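Local atomic coordinates of bradavidin 2 (Bradyrhizobium japonicum, PDB entry 4GGT), a protein that probably binds biotin, as a secreted member of the avidin family built on an eight-stranded antiparallel beta barrel. Residues 29-39 and 50-58; 85-93 and 105-113. One frame throughout, in Å; residues are numbered along the deposited sequence.

In the fold
Contact 1 and contact 2 are two antiparallel hairpin pairings in one closed eight-stranded barrel, on opposite sides of its centre, with their own centres about 15 Å apart. Strands 33-39 and 51-59 make contact 1; strands 86-95 and 103-113, the last two in chain order, make contact 2. The first is partly buried and mostly apolar across the strands, with alanine and glycine on its inner face (Gly-36, Ala-54, Gly-56). The second is a surface contact with more exposed residues, has more polar side-chain chemistry, and carries Asp-109 of the biotin site. They touch inside the barrel, where Phe-38 CE1 is 3.9 Å from Phe-111 CE2, so each hairpin sends an aromatic ring into the shared interior.

Contact 1. Residues 29-39 and 50-58; sequences ANSGTIQGTFT and IPYPAAGSV
Pro-51 CB touches two threonine methyls of the neighbouring strand, Thr-37 CG2 at 3.6 Å and Thr-39 CG2 at 3.8 Å, all three side chains pointing to the same face. Thr-37 turns CG2 anti to its backbone N, which brings the methyl to the proline and leaves OG1 beside that N, where Trp-27 NE1 hydrogen-bonds to it. Replacing Thr-39 by an alanine would remove its CG2 and OG1 and is likely to open a gap beside Pro-51 CB and cost the hydroxyl's hydrogen bond to a residue flanking the segments. On the other face, Phe-38 and Tyr-52 form a hydrogen-bonded antiparallel pair, yet their rings part. With CG anti to its N (chi1 -178°), Phe-38 runs into the avidin-type beta barrel to meet Trp-78, close to the biotin-site residues Asn-18 and Asn-40, while Tyr-52 turns the other way (chi1 -70°) to meet Phe-69. Farther along that face Ala-54 CB sits 3.8 Å from the C atom of Gly-36, which has no side chain of its own to set against it. Near the open end of the hairpin, Val-58 CG1 reaches over Gly-32, 3.8 Å from its CA. The same methyl meets Ile-34 CG2 at 4.1 Å and Ala-29 CB at 4.2 Å.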
ATOM      1  N   ALA A  29      -0.754  14.246  -3.771  1.00 32.28           N
ATOM      2  CA  ALA A  29       0.590  14.034  -3.256  1.00 35.10           C
ATOM      3  C   ALA A  29       1.328  15.360  -3.178  1.00 37.75           C
ATOM      4  O   ALA A  29       2.534  15.434  -3.463  1.00 37.87           O
ATOM      5  CB  ALA A  29       1.341  13.069  -4.125  1.00 35.00           C
ATOM      6  N   ASN A  30       0.594  16.395  -2.782  1.00 40.46           N
ATOM      7  CA  ASN A  30       1.130  17.752  -2.763  1.00 42.76           C
ATOM      8  C   ASN A  30       1.952  18.031  -1.508  1.00 43.28           C
ATOM      9  O   ASN A  30       1.603  17.597  -0.383  1.00 43.48           O
ATOM     10  CB  ASN A  30       0.023  18.786  -2.958  1.00 43.32           C
ATOM     11  CG  ASN A  30      -0.807  18.985  -1.718  1.00 45.89           C
ATOM     12  OD1 ASN A  30      -0.924  20.107  -1.216  1.00 49.44           O
ATOM     13  ND2 ASN A  30      -1.365  17.898  -1.193  1.00 47.17           N
ATOM     14  N   SER A  31       3.057  18.743  -1.728  1.00 43.64           N
ATOM     15  CA  SER A  31       4.126  18.887  -0.743  1.00 44.00           C
ATOM     16  C   SER A  31       4.570  17.508  -0.234  1.00 43.18           C
ATOM     17  O   SER A  31       4.824  17.320   0.957  1.00 43.95           O
ATOM     18  CB  SER A  31       3.712  19.840   0.392  1.00 44.47           C
ATOM     19  OG  SER A  31       3.414  21.139  -0.127  1.00 45.50           O
ATOM     20  N   GLY A  32       4.608  16.546  -1.158  1.00 42.14           N
ATOM     21  CA  GLY A  32       5.166  15.213  -0.921  1.00 40.47           C
ATOM     22  C   GLY A  32       4.531  14.413   0.200  1.00 39.14           C
ATOM     23  O   GLY A  32       5.161  13.523   0.777  1.00 38.98           O
ATOM     24  N   THR A  33       3.299  14.761   0.548  1.00 37.76           N
ATOM     25  CA  THR A  33       2.537  13.950   1.491  1.00 36.38           C
ATOM     26  C   THR A  33       1.544  13.163   0.664  1.00 35.02           C
ATOM     27  O   THR A  33       0.784  13.751  -0.115  1.00 35.42           O
ATOM     28  CB  THR A  33       1.779  14.817   2.490  1.00 36.32           C
ATOM     29  OG1 THR A  33       1.103  15.845   1.763  1.00 40.02           O
ATOM     30  CG2 THR A  33       2.745  15.464   3.462  1.00 35.47           C
ATOM     31  N   ILE A  34       1.531  11.843   0.796  1.00 33.14           N
ATOM     32  CA  ILE A  34       0.588  11.113  -0.047  1.00 30.85           C
ATOM     33  C   ILE A  34      -0.740  10.868   0.668  1.00 29.57           C
ATOM     34  O   ILE A  34      -0.765  10.417   1.815  1.00 29.87           O
ATOM     35  CB  ILE A  34       1.190   9.860  -0.827  1.00 32.14           C
ATOM     36  CG1 ILE A  34       0.449   8.557  -0.535  1.00 30.65           C
ATOM     37  CG2 ILE A  34       2.715   9.770  -0.779  1.00 32.00           C
ATOM     38  CD1 ILE A  34      -0.703   8.355  -1.433  1.00 35.06           C
ATOM     39  N   GLN A  35      -1.828  11.237  -0.008  1.00 27.17           N
ATOM     40  CA  GLN A  35      -3.188  10.954   0.469  1.00 25.90           C
ATOM     41  C   GLN A  35      -3.750   9.907  -0.474  1.00 24.06           C
ATOM     42  O   GLN A  35      -3.966  10.176  -1.674  1.00 23.14           O
ATOM     43  CB  GLN A  35      -4.036  12.201   0.391  1.00 27.39           C
ATOM     44  CG  GLN A  35      -5.398  12.067   1.013  1.00 32.78           C
ATOM     45  CD  GLN A  35      -6.300  13.256   0.723  1.00 39.79           C
ATOM     46  OE1 GLN A  35      -6.004  14.120  -0.137  1.00 42.62           O
ATOM     47  NE2 GLN A  35      -7.411  13.320   1.449  1.00 41.55           N
ATOM     48  N   GLY A  36      -3.977   8.713   0.050  1.00 22.31           N
ATOM     49  CA  GLY A  36      -4.430   7.618  -0.806  1.00 20.20           C
ATOM     50  C   GLY A  36      -5.443   6.707  -0.131  1.00 19.86           C
ATOM     51  O   GLY A  36      -5.743   6.865   1.053  1.00 18.63           O
ATOM     52  N   THR A  37      -5.964   5.763  -0.895  1.00 19.43           N
ATOM     53  CA  THR A  37      -6.906   4.758  -0.374  1.00 20.86           C
ATOM     54  C   THR A  37      -6.443   3.407  -0.882  1.00 20.41           C
ATOM     55  O   THR A  37      -6.166   3.267  -2.056  1.00 21.93           O
ATOM     56  CB  THR A  37      -8.349   5.059  -0.881  1.00 21.13           C
ATOM     57  OG1 THR A  37      -8.762   6.329  -0.367  1.00 24.52           O
ATOM     58  CG2 THR A  37      -9.318   3.985  -0.439  1.00 21.83           C
ATOM     59  N   PHE A  38      -6.398   2.397  -0.024  1.00 19.26           N
ATOM     60  CA  PHE A  38      -5.839   1.136  -0.431  1.00 18.64           C
ATOM     61  C   PHE A  38      -6.882   0.087  -0.112  1.00 18.40           C
ATOM     62  O   PHE A  38      -7.476   0.117   0.983  1.00 18.75           O
ATOM     63  CB  PHE A  38      -4.600   0.840   0.402  1.00 18.54           C
ATOM     64  CG  PHE A  38      -3.900  -0.429   0.026  1.00 19.01           C
ATOM     65  CD1 PHE A  38      -2.855  -0.419  -0.918  1.00 19.87           C
ATOM     66  CD2 PHE A  38      -4.299  -1.638   0.581  1.00 19.06           C
ATOM     67  CE1 PHE A  38      -2.210  -1.616  -1.252  1.00 20.99           C
ATOM     68  CE2 PHE A  38      -3.672  -2.824   0.257  1.00 21.01           C
ATOM     69  CZ  PHE A  38      -2.620  -2.824  -0.671  1.00 19.95           C
ATOM     70  N   THR A  39      -7.101  -0.821  -1.031  1.00 19.58           N
ATOM     71  CA  THR A  39      -7.940  -1.969  -0.679  1.00 21.56           C
ATOM     72  C   THR A  39      -7.368  -3.301  -1.117  1.00 21.48           C
ATOM     73  O   THR A  39      -6.902  -3.452  -2.223  1.00 20.32           O
ATOM     74  CB  THR A  39      -9.503  -1.716  -0.828  1.00 24.30           C
ATOM     75  OG1 THR A  39     -10.265  -2.912  -1.182  1.00 25.93           O
ATOM     76  CG2 THR A  39      -9.866  -0.473  -1.595  1.00 19.67           C
ATOM     77  N   ILE A  50     -12.237  -3.852   2.091  1.00 24.41           N
ATOM     78  CA  ILE A  50     -12.579  -2.616   2.746  1.00 25.57           C
ATOM     79  C   ILE A  50     -11.471  -1.593   2.476  1.00 24.57           C
ATOM     80  O   ILE A  50     -10.276  -1.938   2.544  1.00 23.97           O
ATOM     81  CB  ILE A  50     -13.022  -2.762   4.244  1.00 27.21           C
ATOM     82  CG1 ILE A  50     -11.969  -2.361   5.207  1.00 28.50           C
ATOM     83  CG2 ILE A  50     -13.798  -4.051   4.563  1.00 27.68           C
ATOM     84  CD1 ILE A  50     -12.306  -1.046   5.729  1.00 30.39           C
ATOM     85  N   PRO A  51     -11.876  -0.376   2.089  1.00 24.94           N
ATOM     86  CA  PRO A  51     -10.894   0.679   1.783  1.00 23.71           C
ATOM     87  C   PRO A  51     -10.315   1.289   3.056  1.00 23.50           C
ATOM     88  O   PRO A  51     -11.059   1.587   3.995  1.00 23.23           O
ATOM     89  CB  PRO A  51     -11.714   1.691   0.983  1.00 24.16           C
ATOM     90  CG  PRO A  51     -13.095   1.605   1.603  1.00 25.73           C
ATOM     91  CD  PRO A  51     -13.263   0.092   1.872  1.00 24.84           C
ATOM     92  N   TYR A  52      -8.986   1.395   3.101  1.00 21.64           N
ATOM     93  CA  TYR A  52      -8.284   2.034   4.214  1.00 21.18           C
ATOM     94  C   TYR A  52      -7.437   3.176   3.727  1.00 20.42           C
ATOM     95  O   TYR A  52      -6.965   3.156   2.583  1.00 20.43           O
ATOM     96  CB  TYR A  52      -7.395   1.041   4.920  1.00 22.65           C
ATOM     97  CG  TYR A  52      -8.155  -0.008   5.688  1.00 22.03           C
ATOM     98  CD1 TYR A  52      -8.239  -1.315   5.210  1.00 23.98           C
ATOM     99  CD2 TYR A  52      -8.807   0.317   6.883  1.00 25.04           C
ATOM    100  CE1 TYR A  52      -8.907  -2.272   5.897  1.00 25.92           C
ATOM    101  CE2 TYR A  52      -9.513  -0.645   7.590  1.00 25.64           C
ATOM    102  CZ  TYR A  52      -9.549  -1.938   7.089  1.00 26.80           C
ATOM    103  OH  TYR A  52     -10.248  -2.903   7.771  1.00 29.53           O
ATOM    104  N   PRO A  53      -7.212   4.179   4.592  1.00 20.44           N
ATOM    105  CA  PRO A  53      -6.308   5.256   4.185  1.00 20.61           C
ATOM    106  C   PRO A  53      -4.897   4.757   3.917  1.00 20.76           C
ATOM    107  O   PRO A  53      -4.414   3.834   4.593  1.00 21.75           O
ATOM    108  CB  PRO A  53      -6.271   6.170   5.421  1.00 19.70           C
ATOM    109  CG  PRO A  53      -7.500   5.891   6.139  1.00 21.20           C
ATOM    110  CD  PRO A  53      -7.771   4.414   5.938  1.00 19.54           C
ATOM    111  N   ALA A  54      -4.245   5.355   2.927  1.00 20.36           N
ATOM    112  CA  ALA A  54      -2.820   5.151   2.702  1.00 20.22           C
ATOM    113  C   ALA A  54      -2.143   6.509   2.945  1.00 21.52           C
ATOM    114  O   ALA A  54      -2.577   7.536   2.400  1.00 22.65           O
ATOM    115  CB  ALA A  54      -2.531   4.648   1.297  1.00 20.68           C
ATOM    116  N   ALA A  55      -1.156   6.488   3.821  1.00 20.76           N
ATOM    117  CA  ALA A  55      -0.390   7.688   4.182  1.00 21.63           C
ATOM    118  C   ALA A  55       1.093   7.437   4.001  1.00 22.90           C
ATOM    119  O   ALA A  55       1.619   6.358   4.313  1.00 21.74           O
ATOM    120  CB  ALA A  55      -0.650   8.061   5.613  1.00 23.32           C
ATOM    121  N   GLY A  56       1.785   8.467   3.541  1.00 23.97           N
ATOM    122  CA  GLY A  56       3.241   8.370   3.455  1.00 25.65           C
ATOM    123  C   GLY A  56       3.806   9.617   2.832  1.00 26.60           C
ATOM    124  O   GLY A  56       3.160  10.677   2.845  1.00 27.39           O
ATOM    125  N   SER A  57       5.002   9.475   2.271  1.00 28.21           N
ATOM    126  CA  SER A  57       5.768  10.614   1.753  1.00 29.74           C
ATOM    127  C   SER A  57       6.400  10.224   0.432  1.00 30.38           C
ATOM    128  O   SER A  57       6.821   9.071   0.258  1.00 28.71           O
ATOM    129  CB  SER A  57       6.876  11.005   2.738  1.00 30.02           C
ATOM    130  OG  SER A  57       6.348  11.233   4.041  1.00 34.34           O
ATOM    131  N   VAL A  58       6.455  11.185  -0.492  1.00 31.16           N
ATOM    132  CA  VAL A  58       7.167  11.006  -1.757  1.00 32.73           C
ATOM    133  C   VAL A  58       8.248  12.072  -1.865  1.00 34.24           C
ATOM    134  O   VAL A  58       8.045  13.225  -1.476  1.00 33.64           O
ATOM    135  CB  VAL A  58       6.213  10.938  -3.002  1.00 32.76           C
ATOM    136  CG1 VAL A  58       5.238  12.103  -3.051  1.00 33.29           C
ATOM    137  CG2 VAL A  58       6.997  10.786  -4.318  1.00 32.13           C
TER

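Contact 2. Residues 85-93 and 105-113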
ATOM      1  N   SER A  85       5.290   4.034 -15.385  1.00 27.12           N
ATOM      2  CA  SER A  85       3.979   3.437 -15.100  1.00 27.00           C
ATOM      3  C   SER A  85       4.092   2.269 -14.082  1.00 25.46           C
ATOM      4  O   SER A  85       3.145   1.532 -13.833  1.00 23.71           O
ATOM      5  CB  SER A  85       3.317   2.988 -16.410  1.00 28.32           C
ATOM      6  OG  SER A  85       1.959   2.648 -16.193  1.00 34.28           O
ATOM      7  N   GLN A  86       5.280   2.102 -13.510  1.00 23.81           N
ATOM      8  CA  GLN A  86       5.512   0.996 -12.575  1.00 23.96           C
ATOM      9  C   GLN A  86       6.108   1.485 -11.264  1.00 22.85           C
ATOM     10  O   GLN A  86       6.896   2.447 -11.233  1.00 22.92           O
ATOM     11  CB  GLN A  86       6.405  -0.069 -13.219  1.00 24.84           C
ATOM     12  CG  GLN A  86       5.665  -0.783 -14.387  1.00 27.60           C
ATOM     13  CD  GLN A  86       5.781  -2.315 -14.421  1.00 36.63           C
ATOM     14  OE1 GLN A  86       6.885  -2.872 -14.404  1.00 37.84           O
ATOM     15  NE2 GLN A  86       4.624  -3.004 -14.527  1.00 39.28           N
ATOM     16  N   MET A  87       5.748   0.800 -10.181  1.00 21.38           N
ATOM     17  CA  MET A  87       6.117   1.244  -8.864  1.00 20.94           C
ATOM     18  C   MET A  87       6.627   0.027  -8.097  1.00 19.89           C
ATOM     19  O   MET A  87       5.874  -0.622  -7.348  1.00 20.38           O
ATOM     20  CB  MET A  87       4.916   1.886  -8.140  1.00 20.11           C
ATOM     21  CG  MET A  87       5.243   2.344  -6.732  1.00 19.42           C
ATOM     22  SD  MET A  87       3.780   2.752  -5.770  1.00 23.64           S
ATOM     23  CE  MET A  87       3.073   4.125  -6.615  1.00 24.64           C
ATOM     24  N   PRO A  88       7.915  -0.293  -8.270  1.00 19.10           N
ATOM     25  CA  PRO A  88       8.422  -1.421  -7.513  1.00 18.83           C
ATOM     26  C   PRO A  88       8.575  -1.071  -6.043  1.00 18.65           C
ATOM     27  O   PRO A  88       8.975   0.026  -5.711  1.00 18.08           O
ATOM     28  CB  PRO A  88       9.792  -1.699  -8.164  1.00 19.69           C
ATOM     29  CG  PRO A  88      10.237  -0.326  -8.699  1.00 19.85           C
ATOM     30  CD  PRO A  88       8.943   0.358  -9.112  1.00 19.04           C
ATOM     31  N   THR A  89       8.287  -2.020  -5.160  1.00 18.61           N
ATOM     32  CA  THR A  89       8.325  -1.739  -3.722  1.00 18.85           C
ATOM     33  C   THR A  89       8.727  -2.993  -2.960  1.00 19.15           C
ATOM     34  O   THR A  89       8.603  -4.124  -3.475  1.00 19.07           O
ATOM     35  CB  THR A  89       6.925  -1.352  -3.152  1.00 18.60           C
ATOM     36  OG1 THR A  89       6.024  -2.461  -3.328  1.00 19.28           O
ATOM     37  CG2 THR A  89       6.360  -0.079  -3.775  1.00 20.30           C
ATOM     38  N   SER A  90       9.237  -2.792  -1.743  1.00 19.21           N
ATOM     39  CA  SER A  90       9.349  -3.901  -0.786  1.00 19.97           C
ATOM     40  C   SER A  90       8.368  -3.595   0.346  1.00 19.93           C
ATOM     41  O   SER A  90       8.058  -2.442   0.588  1.00 20.25           O
ATOM     42  CB  SER A  90      10.753  -4.039  -0.213  1.00 20.03           C
ATOM     43  OG  SER A  90      11.203  -2.833   0.421  1.00 23.30           O
ATOM     44  N   TRP A  91       7.851  -4.619   1.016  1.00 18.72           N
ATOM     45  CA  TRP A  91       6.965  -4.307   2.139  1.00 19.53           C
ATOM     46  C   TRP A  91       7.256  -5.123   3.375  1.00 20.14           C
ATOM     47  O   TRP A  91       7.896  -6.163   3.288  1.00 19.93           O
ATOM     48  CB  TRP A  91       5.499  -4.428   1.737  1.00 20.67           C
ATOM     49  CG  TRP A  91       5.182  -5.735   1.100  1.00 19.33           C
ATOM     50  CD1 TRP A  91       5.065  -5.978  -0.233  1.00 20.11           C
ATOM     51  CD2 TRP A  91       4.957  -6.995   1.772  1.00 20.36           C
ATOM     52  NE1 TRP A  91       4.744  -7.299  -0.433  1.00 18.41           N
ATOM     53  CE2 TRP A  91       4.692  -7.948   0.772  1.00 21.43           C
ATOM     54  CE3 TRP A  91       4.925  -7.397   3.123  1.00 20.30           C
ATOM     55  CZ2 TRP A  91       4.400  -9.295   1.066  1.00 21.99           C
ATOM     56  CZ3 TRP A  91       4.666  -8.737   3.424  1.00 22.56           C
ATOM     57  CH2 TRP A  91       4.395  -9.674   2.399  1.00 22.35           C
ATOM     58  N   THR A  92       6.778  -4.634   4.517  1.00 19.60           N
ATOM     59  CA  THR A  92       6.919  -5.323   5.795  1.00 20.20           C
ATOM     60  C   THR A  92       5.517  -5.222   6.405  1.00 21.34           C
ATOM     61  O   THR A  92       4.953  -4.131   6.449  1.00 19.99           O
ATOM     62  CB  THR A  92       7.949  -4.615   6.685  1.00 20.10           C
ATOM     63  OG1 THR A  92       9.243  -4.663   6.060  1.00 21.68           O
ATOM     64  CG2 THR A  92       8.035  -5.261   8.097  1.00 21.06           C
ATOM     65  N   LEU A  93       4.959  -6.379   6.780  1.00 21.56           N
ATOM     66  CA  LEU A  93       3.624  -6.512   7.383  1.00 22.93           C
ATOM     67  C   LEU A  93       3.853  -6.855   8.854  1.00 22.97           C
ATOM     68  O   LEU A  93       4.664  -7.726   9.179  1.00 21.24           O
ATOM     69  CB  LEU A  93       2.863  -7.665   6.718  1.00 23.26           C
ATOM     70  CG  LEU A  93       1.673  -8.240   7.497  1.00 24.40           C
ATOM     71  CD1 LEU A  93       0.529  -7.222   7.477  1.00 25.28           C
ATOM     72  CD2 LEU A  93       1.235  -9.617   6.948  1.00 25.94           C
ATOM     73  N   LEU A 105       6.052 -10.230   8.451  1.00 31.28           N
ATOM     74  CA  LEU A 105       6.296 -10.857   7.161  1.00 30.25           C
ATOM     75  C   LEU A 105       6.889  -9.794   6.263  1.00 28.96           C
ATOM     76  O   LEU A 105       6.625  -8.610   6.444  1.00 25.89           O
ATOM     77  CB  LEU A 105       4.995 -11.384   6.571  1.00 30.29           C
ATOM     78  CG  LEU A 105       5.014 -12.451   5.468  1.00 33.86           C
ATOM     79  CD1 LEU A 105       5.418 -13.811   6.042  1.00 36.06           C
ATOM     80  CD2 LEU A 105       3.644 -12.547   4.831  1.00 32.37           C
ATOM     81  N   LYS A 106       7.718 -10.235   5.318  1.00 27.69           N
ATOM     82  CA  LYS A 106       8.393  -9.327   4.398  1.00 27.81           C
ATOM     83  C   LYS A 106       8.209  -9.803   2.962  1.00 26.72           C
ATOM     84  O   LYS A 106       7.991 -10.987   2.709  1.00 27.03           O
ATOM     85  CB  LYS A 106       9.874  -9.199   4.750  1.00 27.66           C
ATOM     86  CG  LYS A 106      10.142  -8.371   6.019  1.00 27.68           C
ATOM     87  CD  LYS A 106      11.619  -8.052   6.204  1.00 29.90           C
ATOM     88  CE  LYS A 106      11.824  -7.195   7.450  1.00 32.20           C
ATOM     89  NZ  LYS A 106      13.256  -7.035   7.841  1.00 33.14           N
ATOM     90  N   GLY A 107       8.244  -8.873   2.012  1.00 25.49           N
ATOM     91  CA  GLY A 107       7.914  -9.272   0.651  1.00 24.05           C
ATOM     92  C   GLY A 107       8.130  -8.146  -0.318  1.00 23.76           C
ATOM     93  O   GLY A 107       8.701  -7.128   0.045  1.00 23.10           O
ATOM     94  N   GLY A 108       7.751  -8.373  -1.572  1.00 23.28           N
ATOM     95  CA  GLY A 108       7.871  -7.330  -2.604  1.00 22.89           C
ATOM     96  C   GLY A 108       6.587  -7.219  -3.409  1.00 23.09           C
ATOM     97  O   GLY A 108       5.812  -8.169  -3.469  1.00 23.73           O
ATOM     98  N   ASP A 109       6.343  -6.052  -4.001  1.00 22.41           N
ATOM     99  CA  ASP A 109       5.173  -5.849  -4.867  1.00 22.17           C
ATOM    100  C   ASP A 109       5.603  -4.930  -5.974  1.00 21.70           C
ATOM    101  O   ASP A 109       6.406  -4.022  -5.755  1.00 21.29           O
ATOM    102  CB  ASP A 109       4.054  -5.110  -4.129  1.00 22.04           C
ATOM    103  CG  ASP A 109       3.086  -6.024  -3.402  1.00 25.04           C
ATOM    104  OD1 ASP A 109       2.848  -7.160  -3.875  1.00 28.35           O
ATOM    105  OD2 ASP A 109       2.487  -5.550  -2.397  1.00 23.10           O
ATOM    106  N   ILE A 110       5.024  -5.115  -7.154  1.00 20.57           N
ATOM    107  CA  ILE A 110       5.117  -4.040  -8.169  1.00 20.29           C
ATOM    108  C   ILE A 110       3.695  -3.563  -8.452  1.00 19.21           C
ATOM    109  O   ILE A 110       2.831  -4.354  -8.873  1.00 20.31           O
ATOM    110  CB  ILE A 110       5.823  -4.506  -9.485  1.00 20.29           C
ATOM    111  CG1 ILE A 110       7.182  -5.139  -9.174  1.00 20.96           C
ATOM    112  CG2 ILE A 110       5.916  -3.331 -10.485  1.00 21.99           C
ATOM    113  CD1 ILE A 110       7.907  -5.738 -10.428  1.00 22.16           C
ATOM    114  N   PHE A 111       3.448  -2.285  -8.212  1.00 18.89           N
ATOM    115  CA  PHE A 111       2.176  -1.679  -8.565  1.00 19.07           C
ATOM    116  C   PHE A 111       2.346  -1.122  -9.967  1.00 20.10           C
ATOM    117  O   PHE A 111       3.369  -0.525 -10.278  1.00 20.15           O
ATOM    118  CB  PHE A 111       1.845  -0.549  -7.608  1.00 20.02           C
ATOM    119  CG  PHE A 111       1.511  -1.028  -6.232  1.00 20.13           C
ATOM    120  CD1 PHE A 111       2.525  -1.334  -5.326  1.00 19.32           C
ATOM    121  CD2 PHE A 111       0.177  -1.222  -5.860  1.00 17.19           C
ATOM    122  CE1 PHE A 111       2.223  -1.824  -4.031  1.00 20.26           C
ATOM    123  CE2 PHE A 111      -0.166  -1.695  -4.568  1.00 18.46           C
ATOM    124  CZ  PHE A 111       0.870  -1.981  -3.643  1.00 18.20           C
ATOM    125  N   THR A 112       1.330  -1.320 -10.785  1.00 19.94           N
ATOM    126  CA  THR A 112       1.336  -0.814 -12.151  1.00 22.04           C
ATOM    127  C   THR A 112       0.212   0.181 -12.268  1.00 22.22           C
ATOM    128  O   THR A 112      -0.893  -0.068 -11.767  1.00 21.80           O
ATOM    129  CB  THR A 112       1.106  -1.981 -13.120  1.00 21.35           C
ATOM    130  OG1 THR A 112       2.252  -2.835 -13.055  1.00 24.31           O
ATOM    131  CG2 THR A 112       0.982  -1.476 -14.553  1.00 23.59           C
ATOM    132  N   ARG A 113       0.501   1.331 -12.884  1.00 23.36           N
ATOM    133  CA  ARG A 113      -0.525   2.340 -13.065  1.00 24.26           C
ATOM    134  C   ARG A 113      -1.606   1.889 -14.056  1.00 25.32           C
ATOM    135  O   ARG A 113      -1.319   1.395 -15.161  1.00 25.11           O
ATOM    136  CB  ARG A 113       0.067   3.740 -13.360  1.00 24.37           C
ATOM    137  CG  ARG A 113      -0.978   4.706 -13.943  1.00 29.33           C
ATOM    138  CD  ARG A 113      -1.094   6.055 -13.275  1.00 35.31           C
ATOM    139  NE  ARG A 113      -0.253   7.045 -13.883  1.00 35.85           N
ATOM    140  CZ  ARG A 113      -0.584   8.314 -14.169  1.00 35.67           C
ATOM    141  NH1 ARG A 113      -1.794   8.842 -13.960  1.00 31.59           N
ATOM    142  NH2 ARG A 113       0.343   9.067 -14.715  1.00 33.85           N
TER
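Met-87, Thr-89, Trp-91 and Leu-93 face Phe-111, Asp-109, Gly-107 and Leu-105 in hydrogen-bonded antiparallel pairs, the strand axes approaching to 4.5 Å at 152°. Trp-91 swings its indole across the neighbouring strand, CG lying between backbone N and carbonyl carbon (chi1 52°), and lays one face on Gly-107: the CA stands 3.7 Å from the centroid of the six-membered ring, a CH-pi contact. Gly-107, having no side chain, allows this closeness. Leu-105 CD2 meets the ring edge, in its plane, 3.8 Å from Trp-91 CH2. Beyond the other end of the indole, Asp-109 OD2 comes within 3.4 Å of Trp-91 CD1, the carboxylate turned 40° from the ring. The Asp-109 carbonyl O takes two bonds from Thr-89, one from N nearly in line with the C=O, the other from OG1 (2.9 Å) above the carbonyl plane. Met-87 SD approaches the Phe-111 ring obliquely, 5.1 Å from its centroid. On the outer face Gln-86 NE2 gives Thr-112 OG1 a weak bond. Asp-109, a biotin-site residue, forms a salt bridge with Arg-20 and accepts a bond from Trp-78 NE1; strand 74-80 borders 86-95, while Phe-111 packs on Trp-16 of strand 14-17.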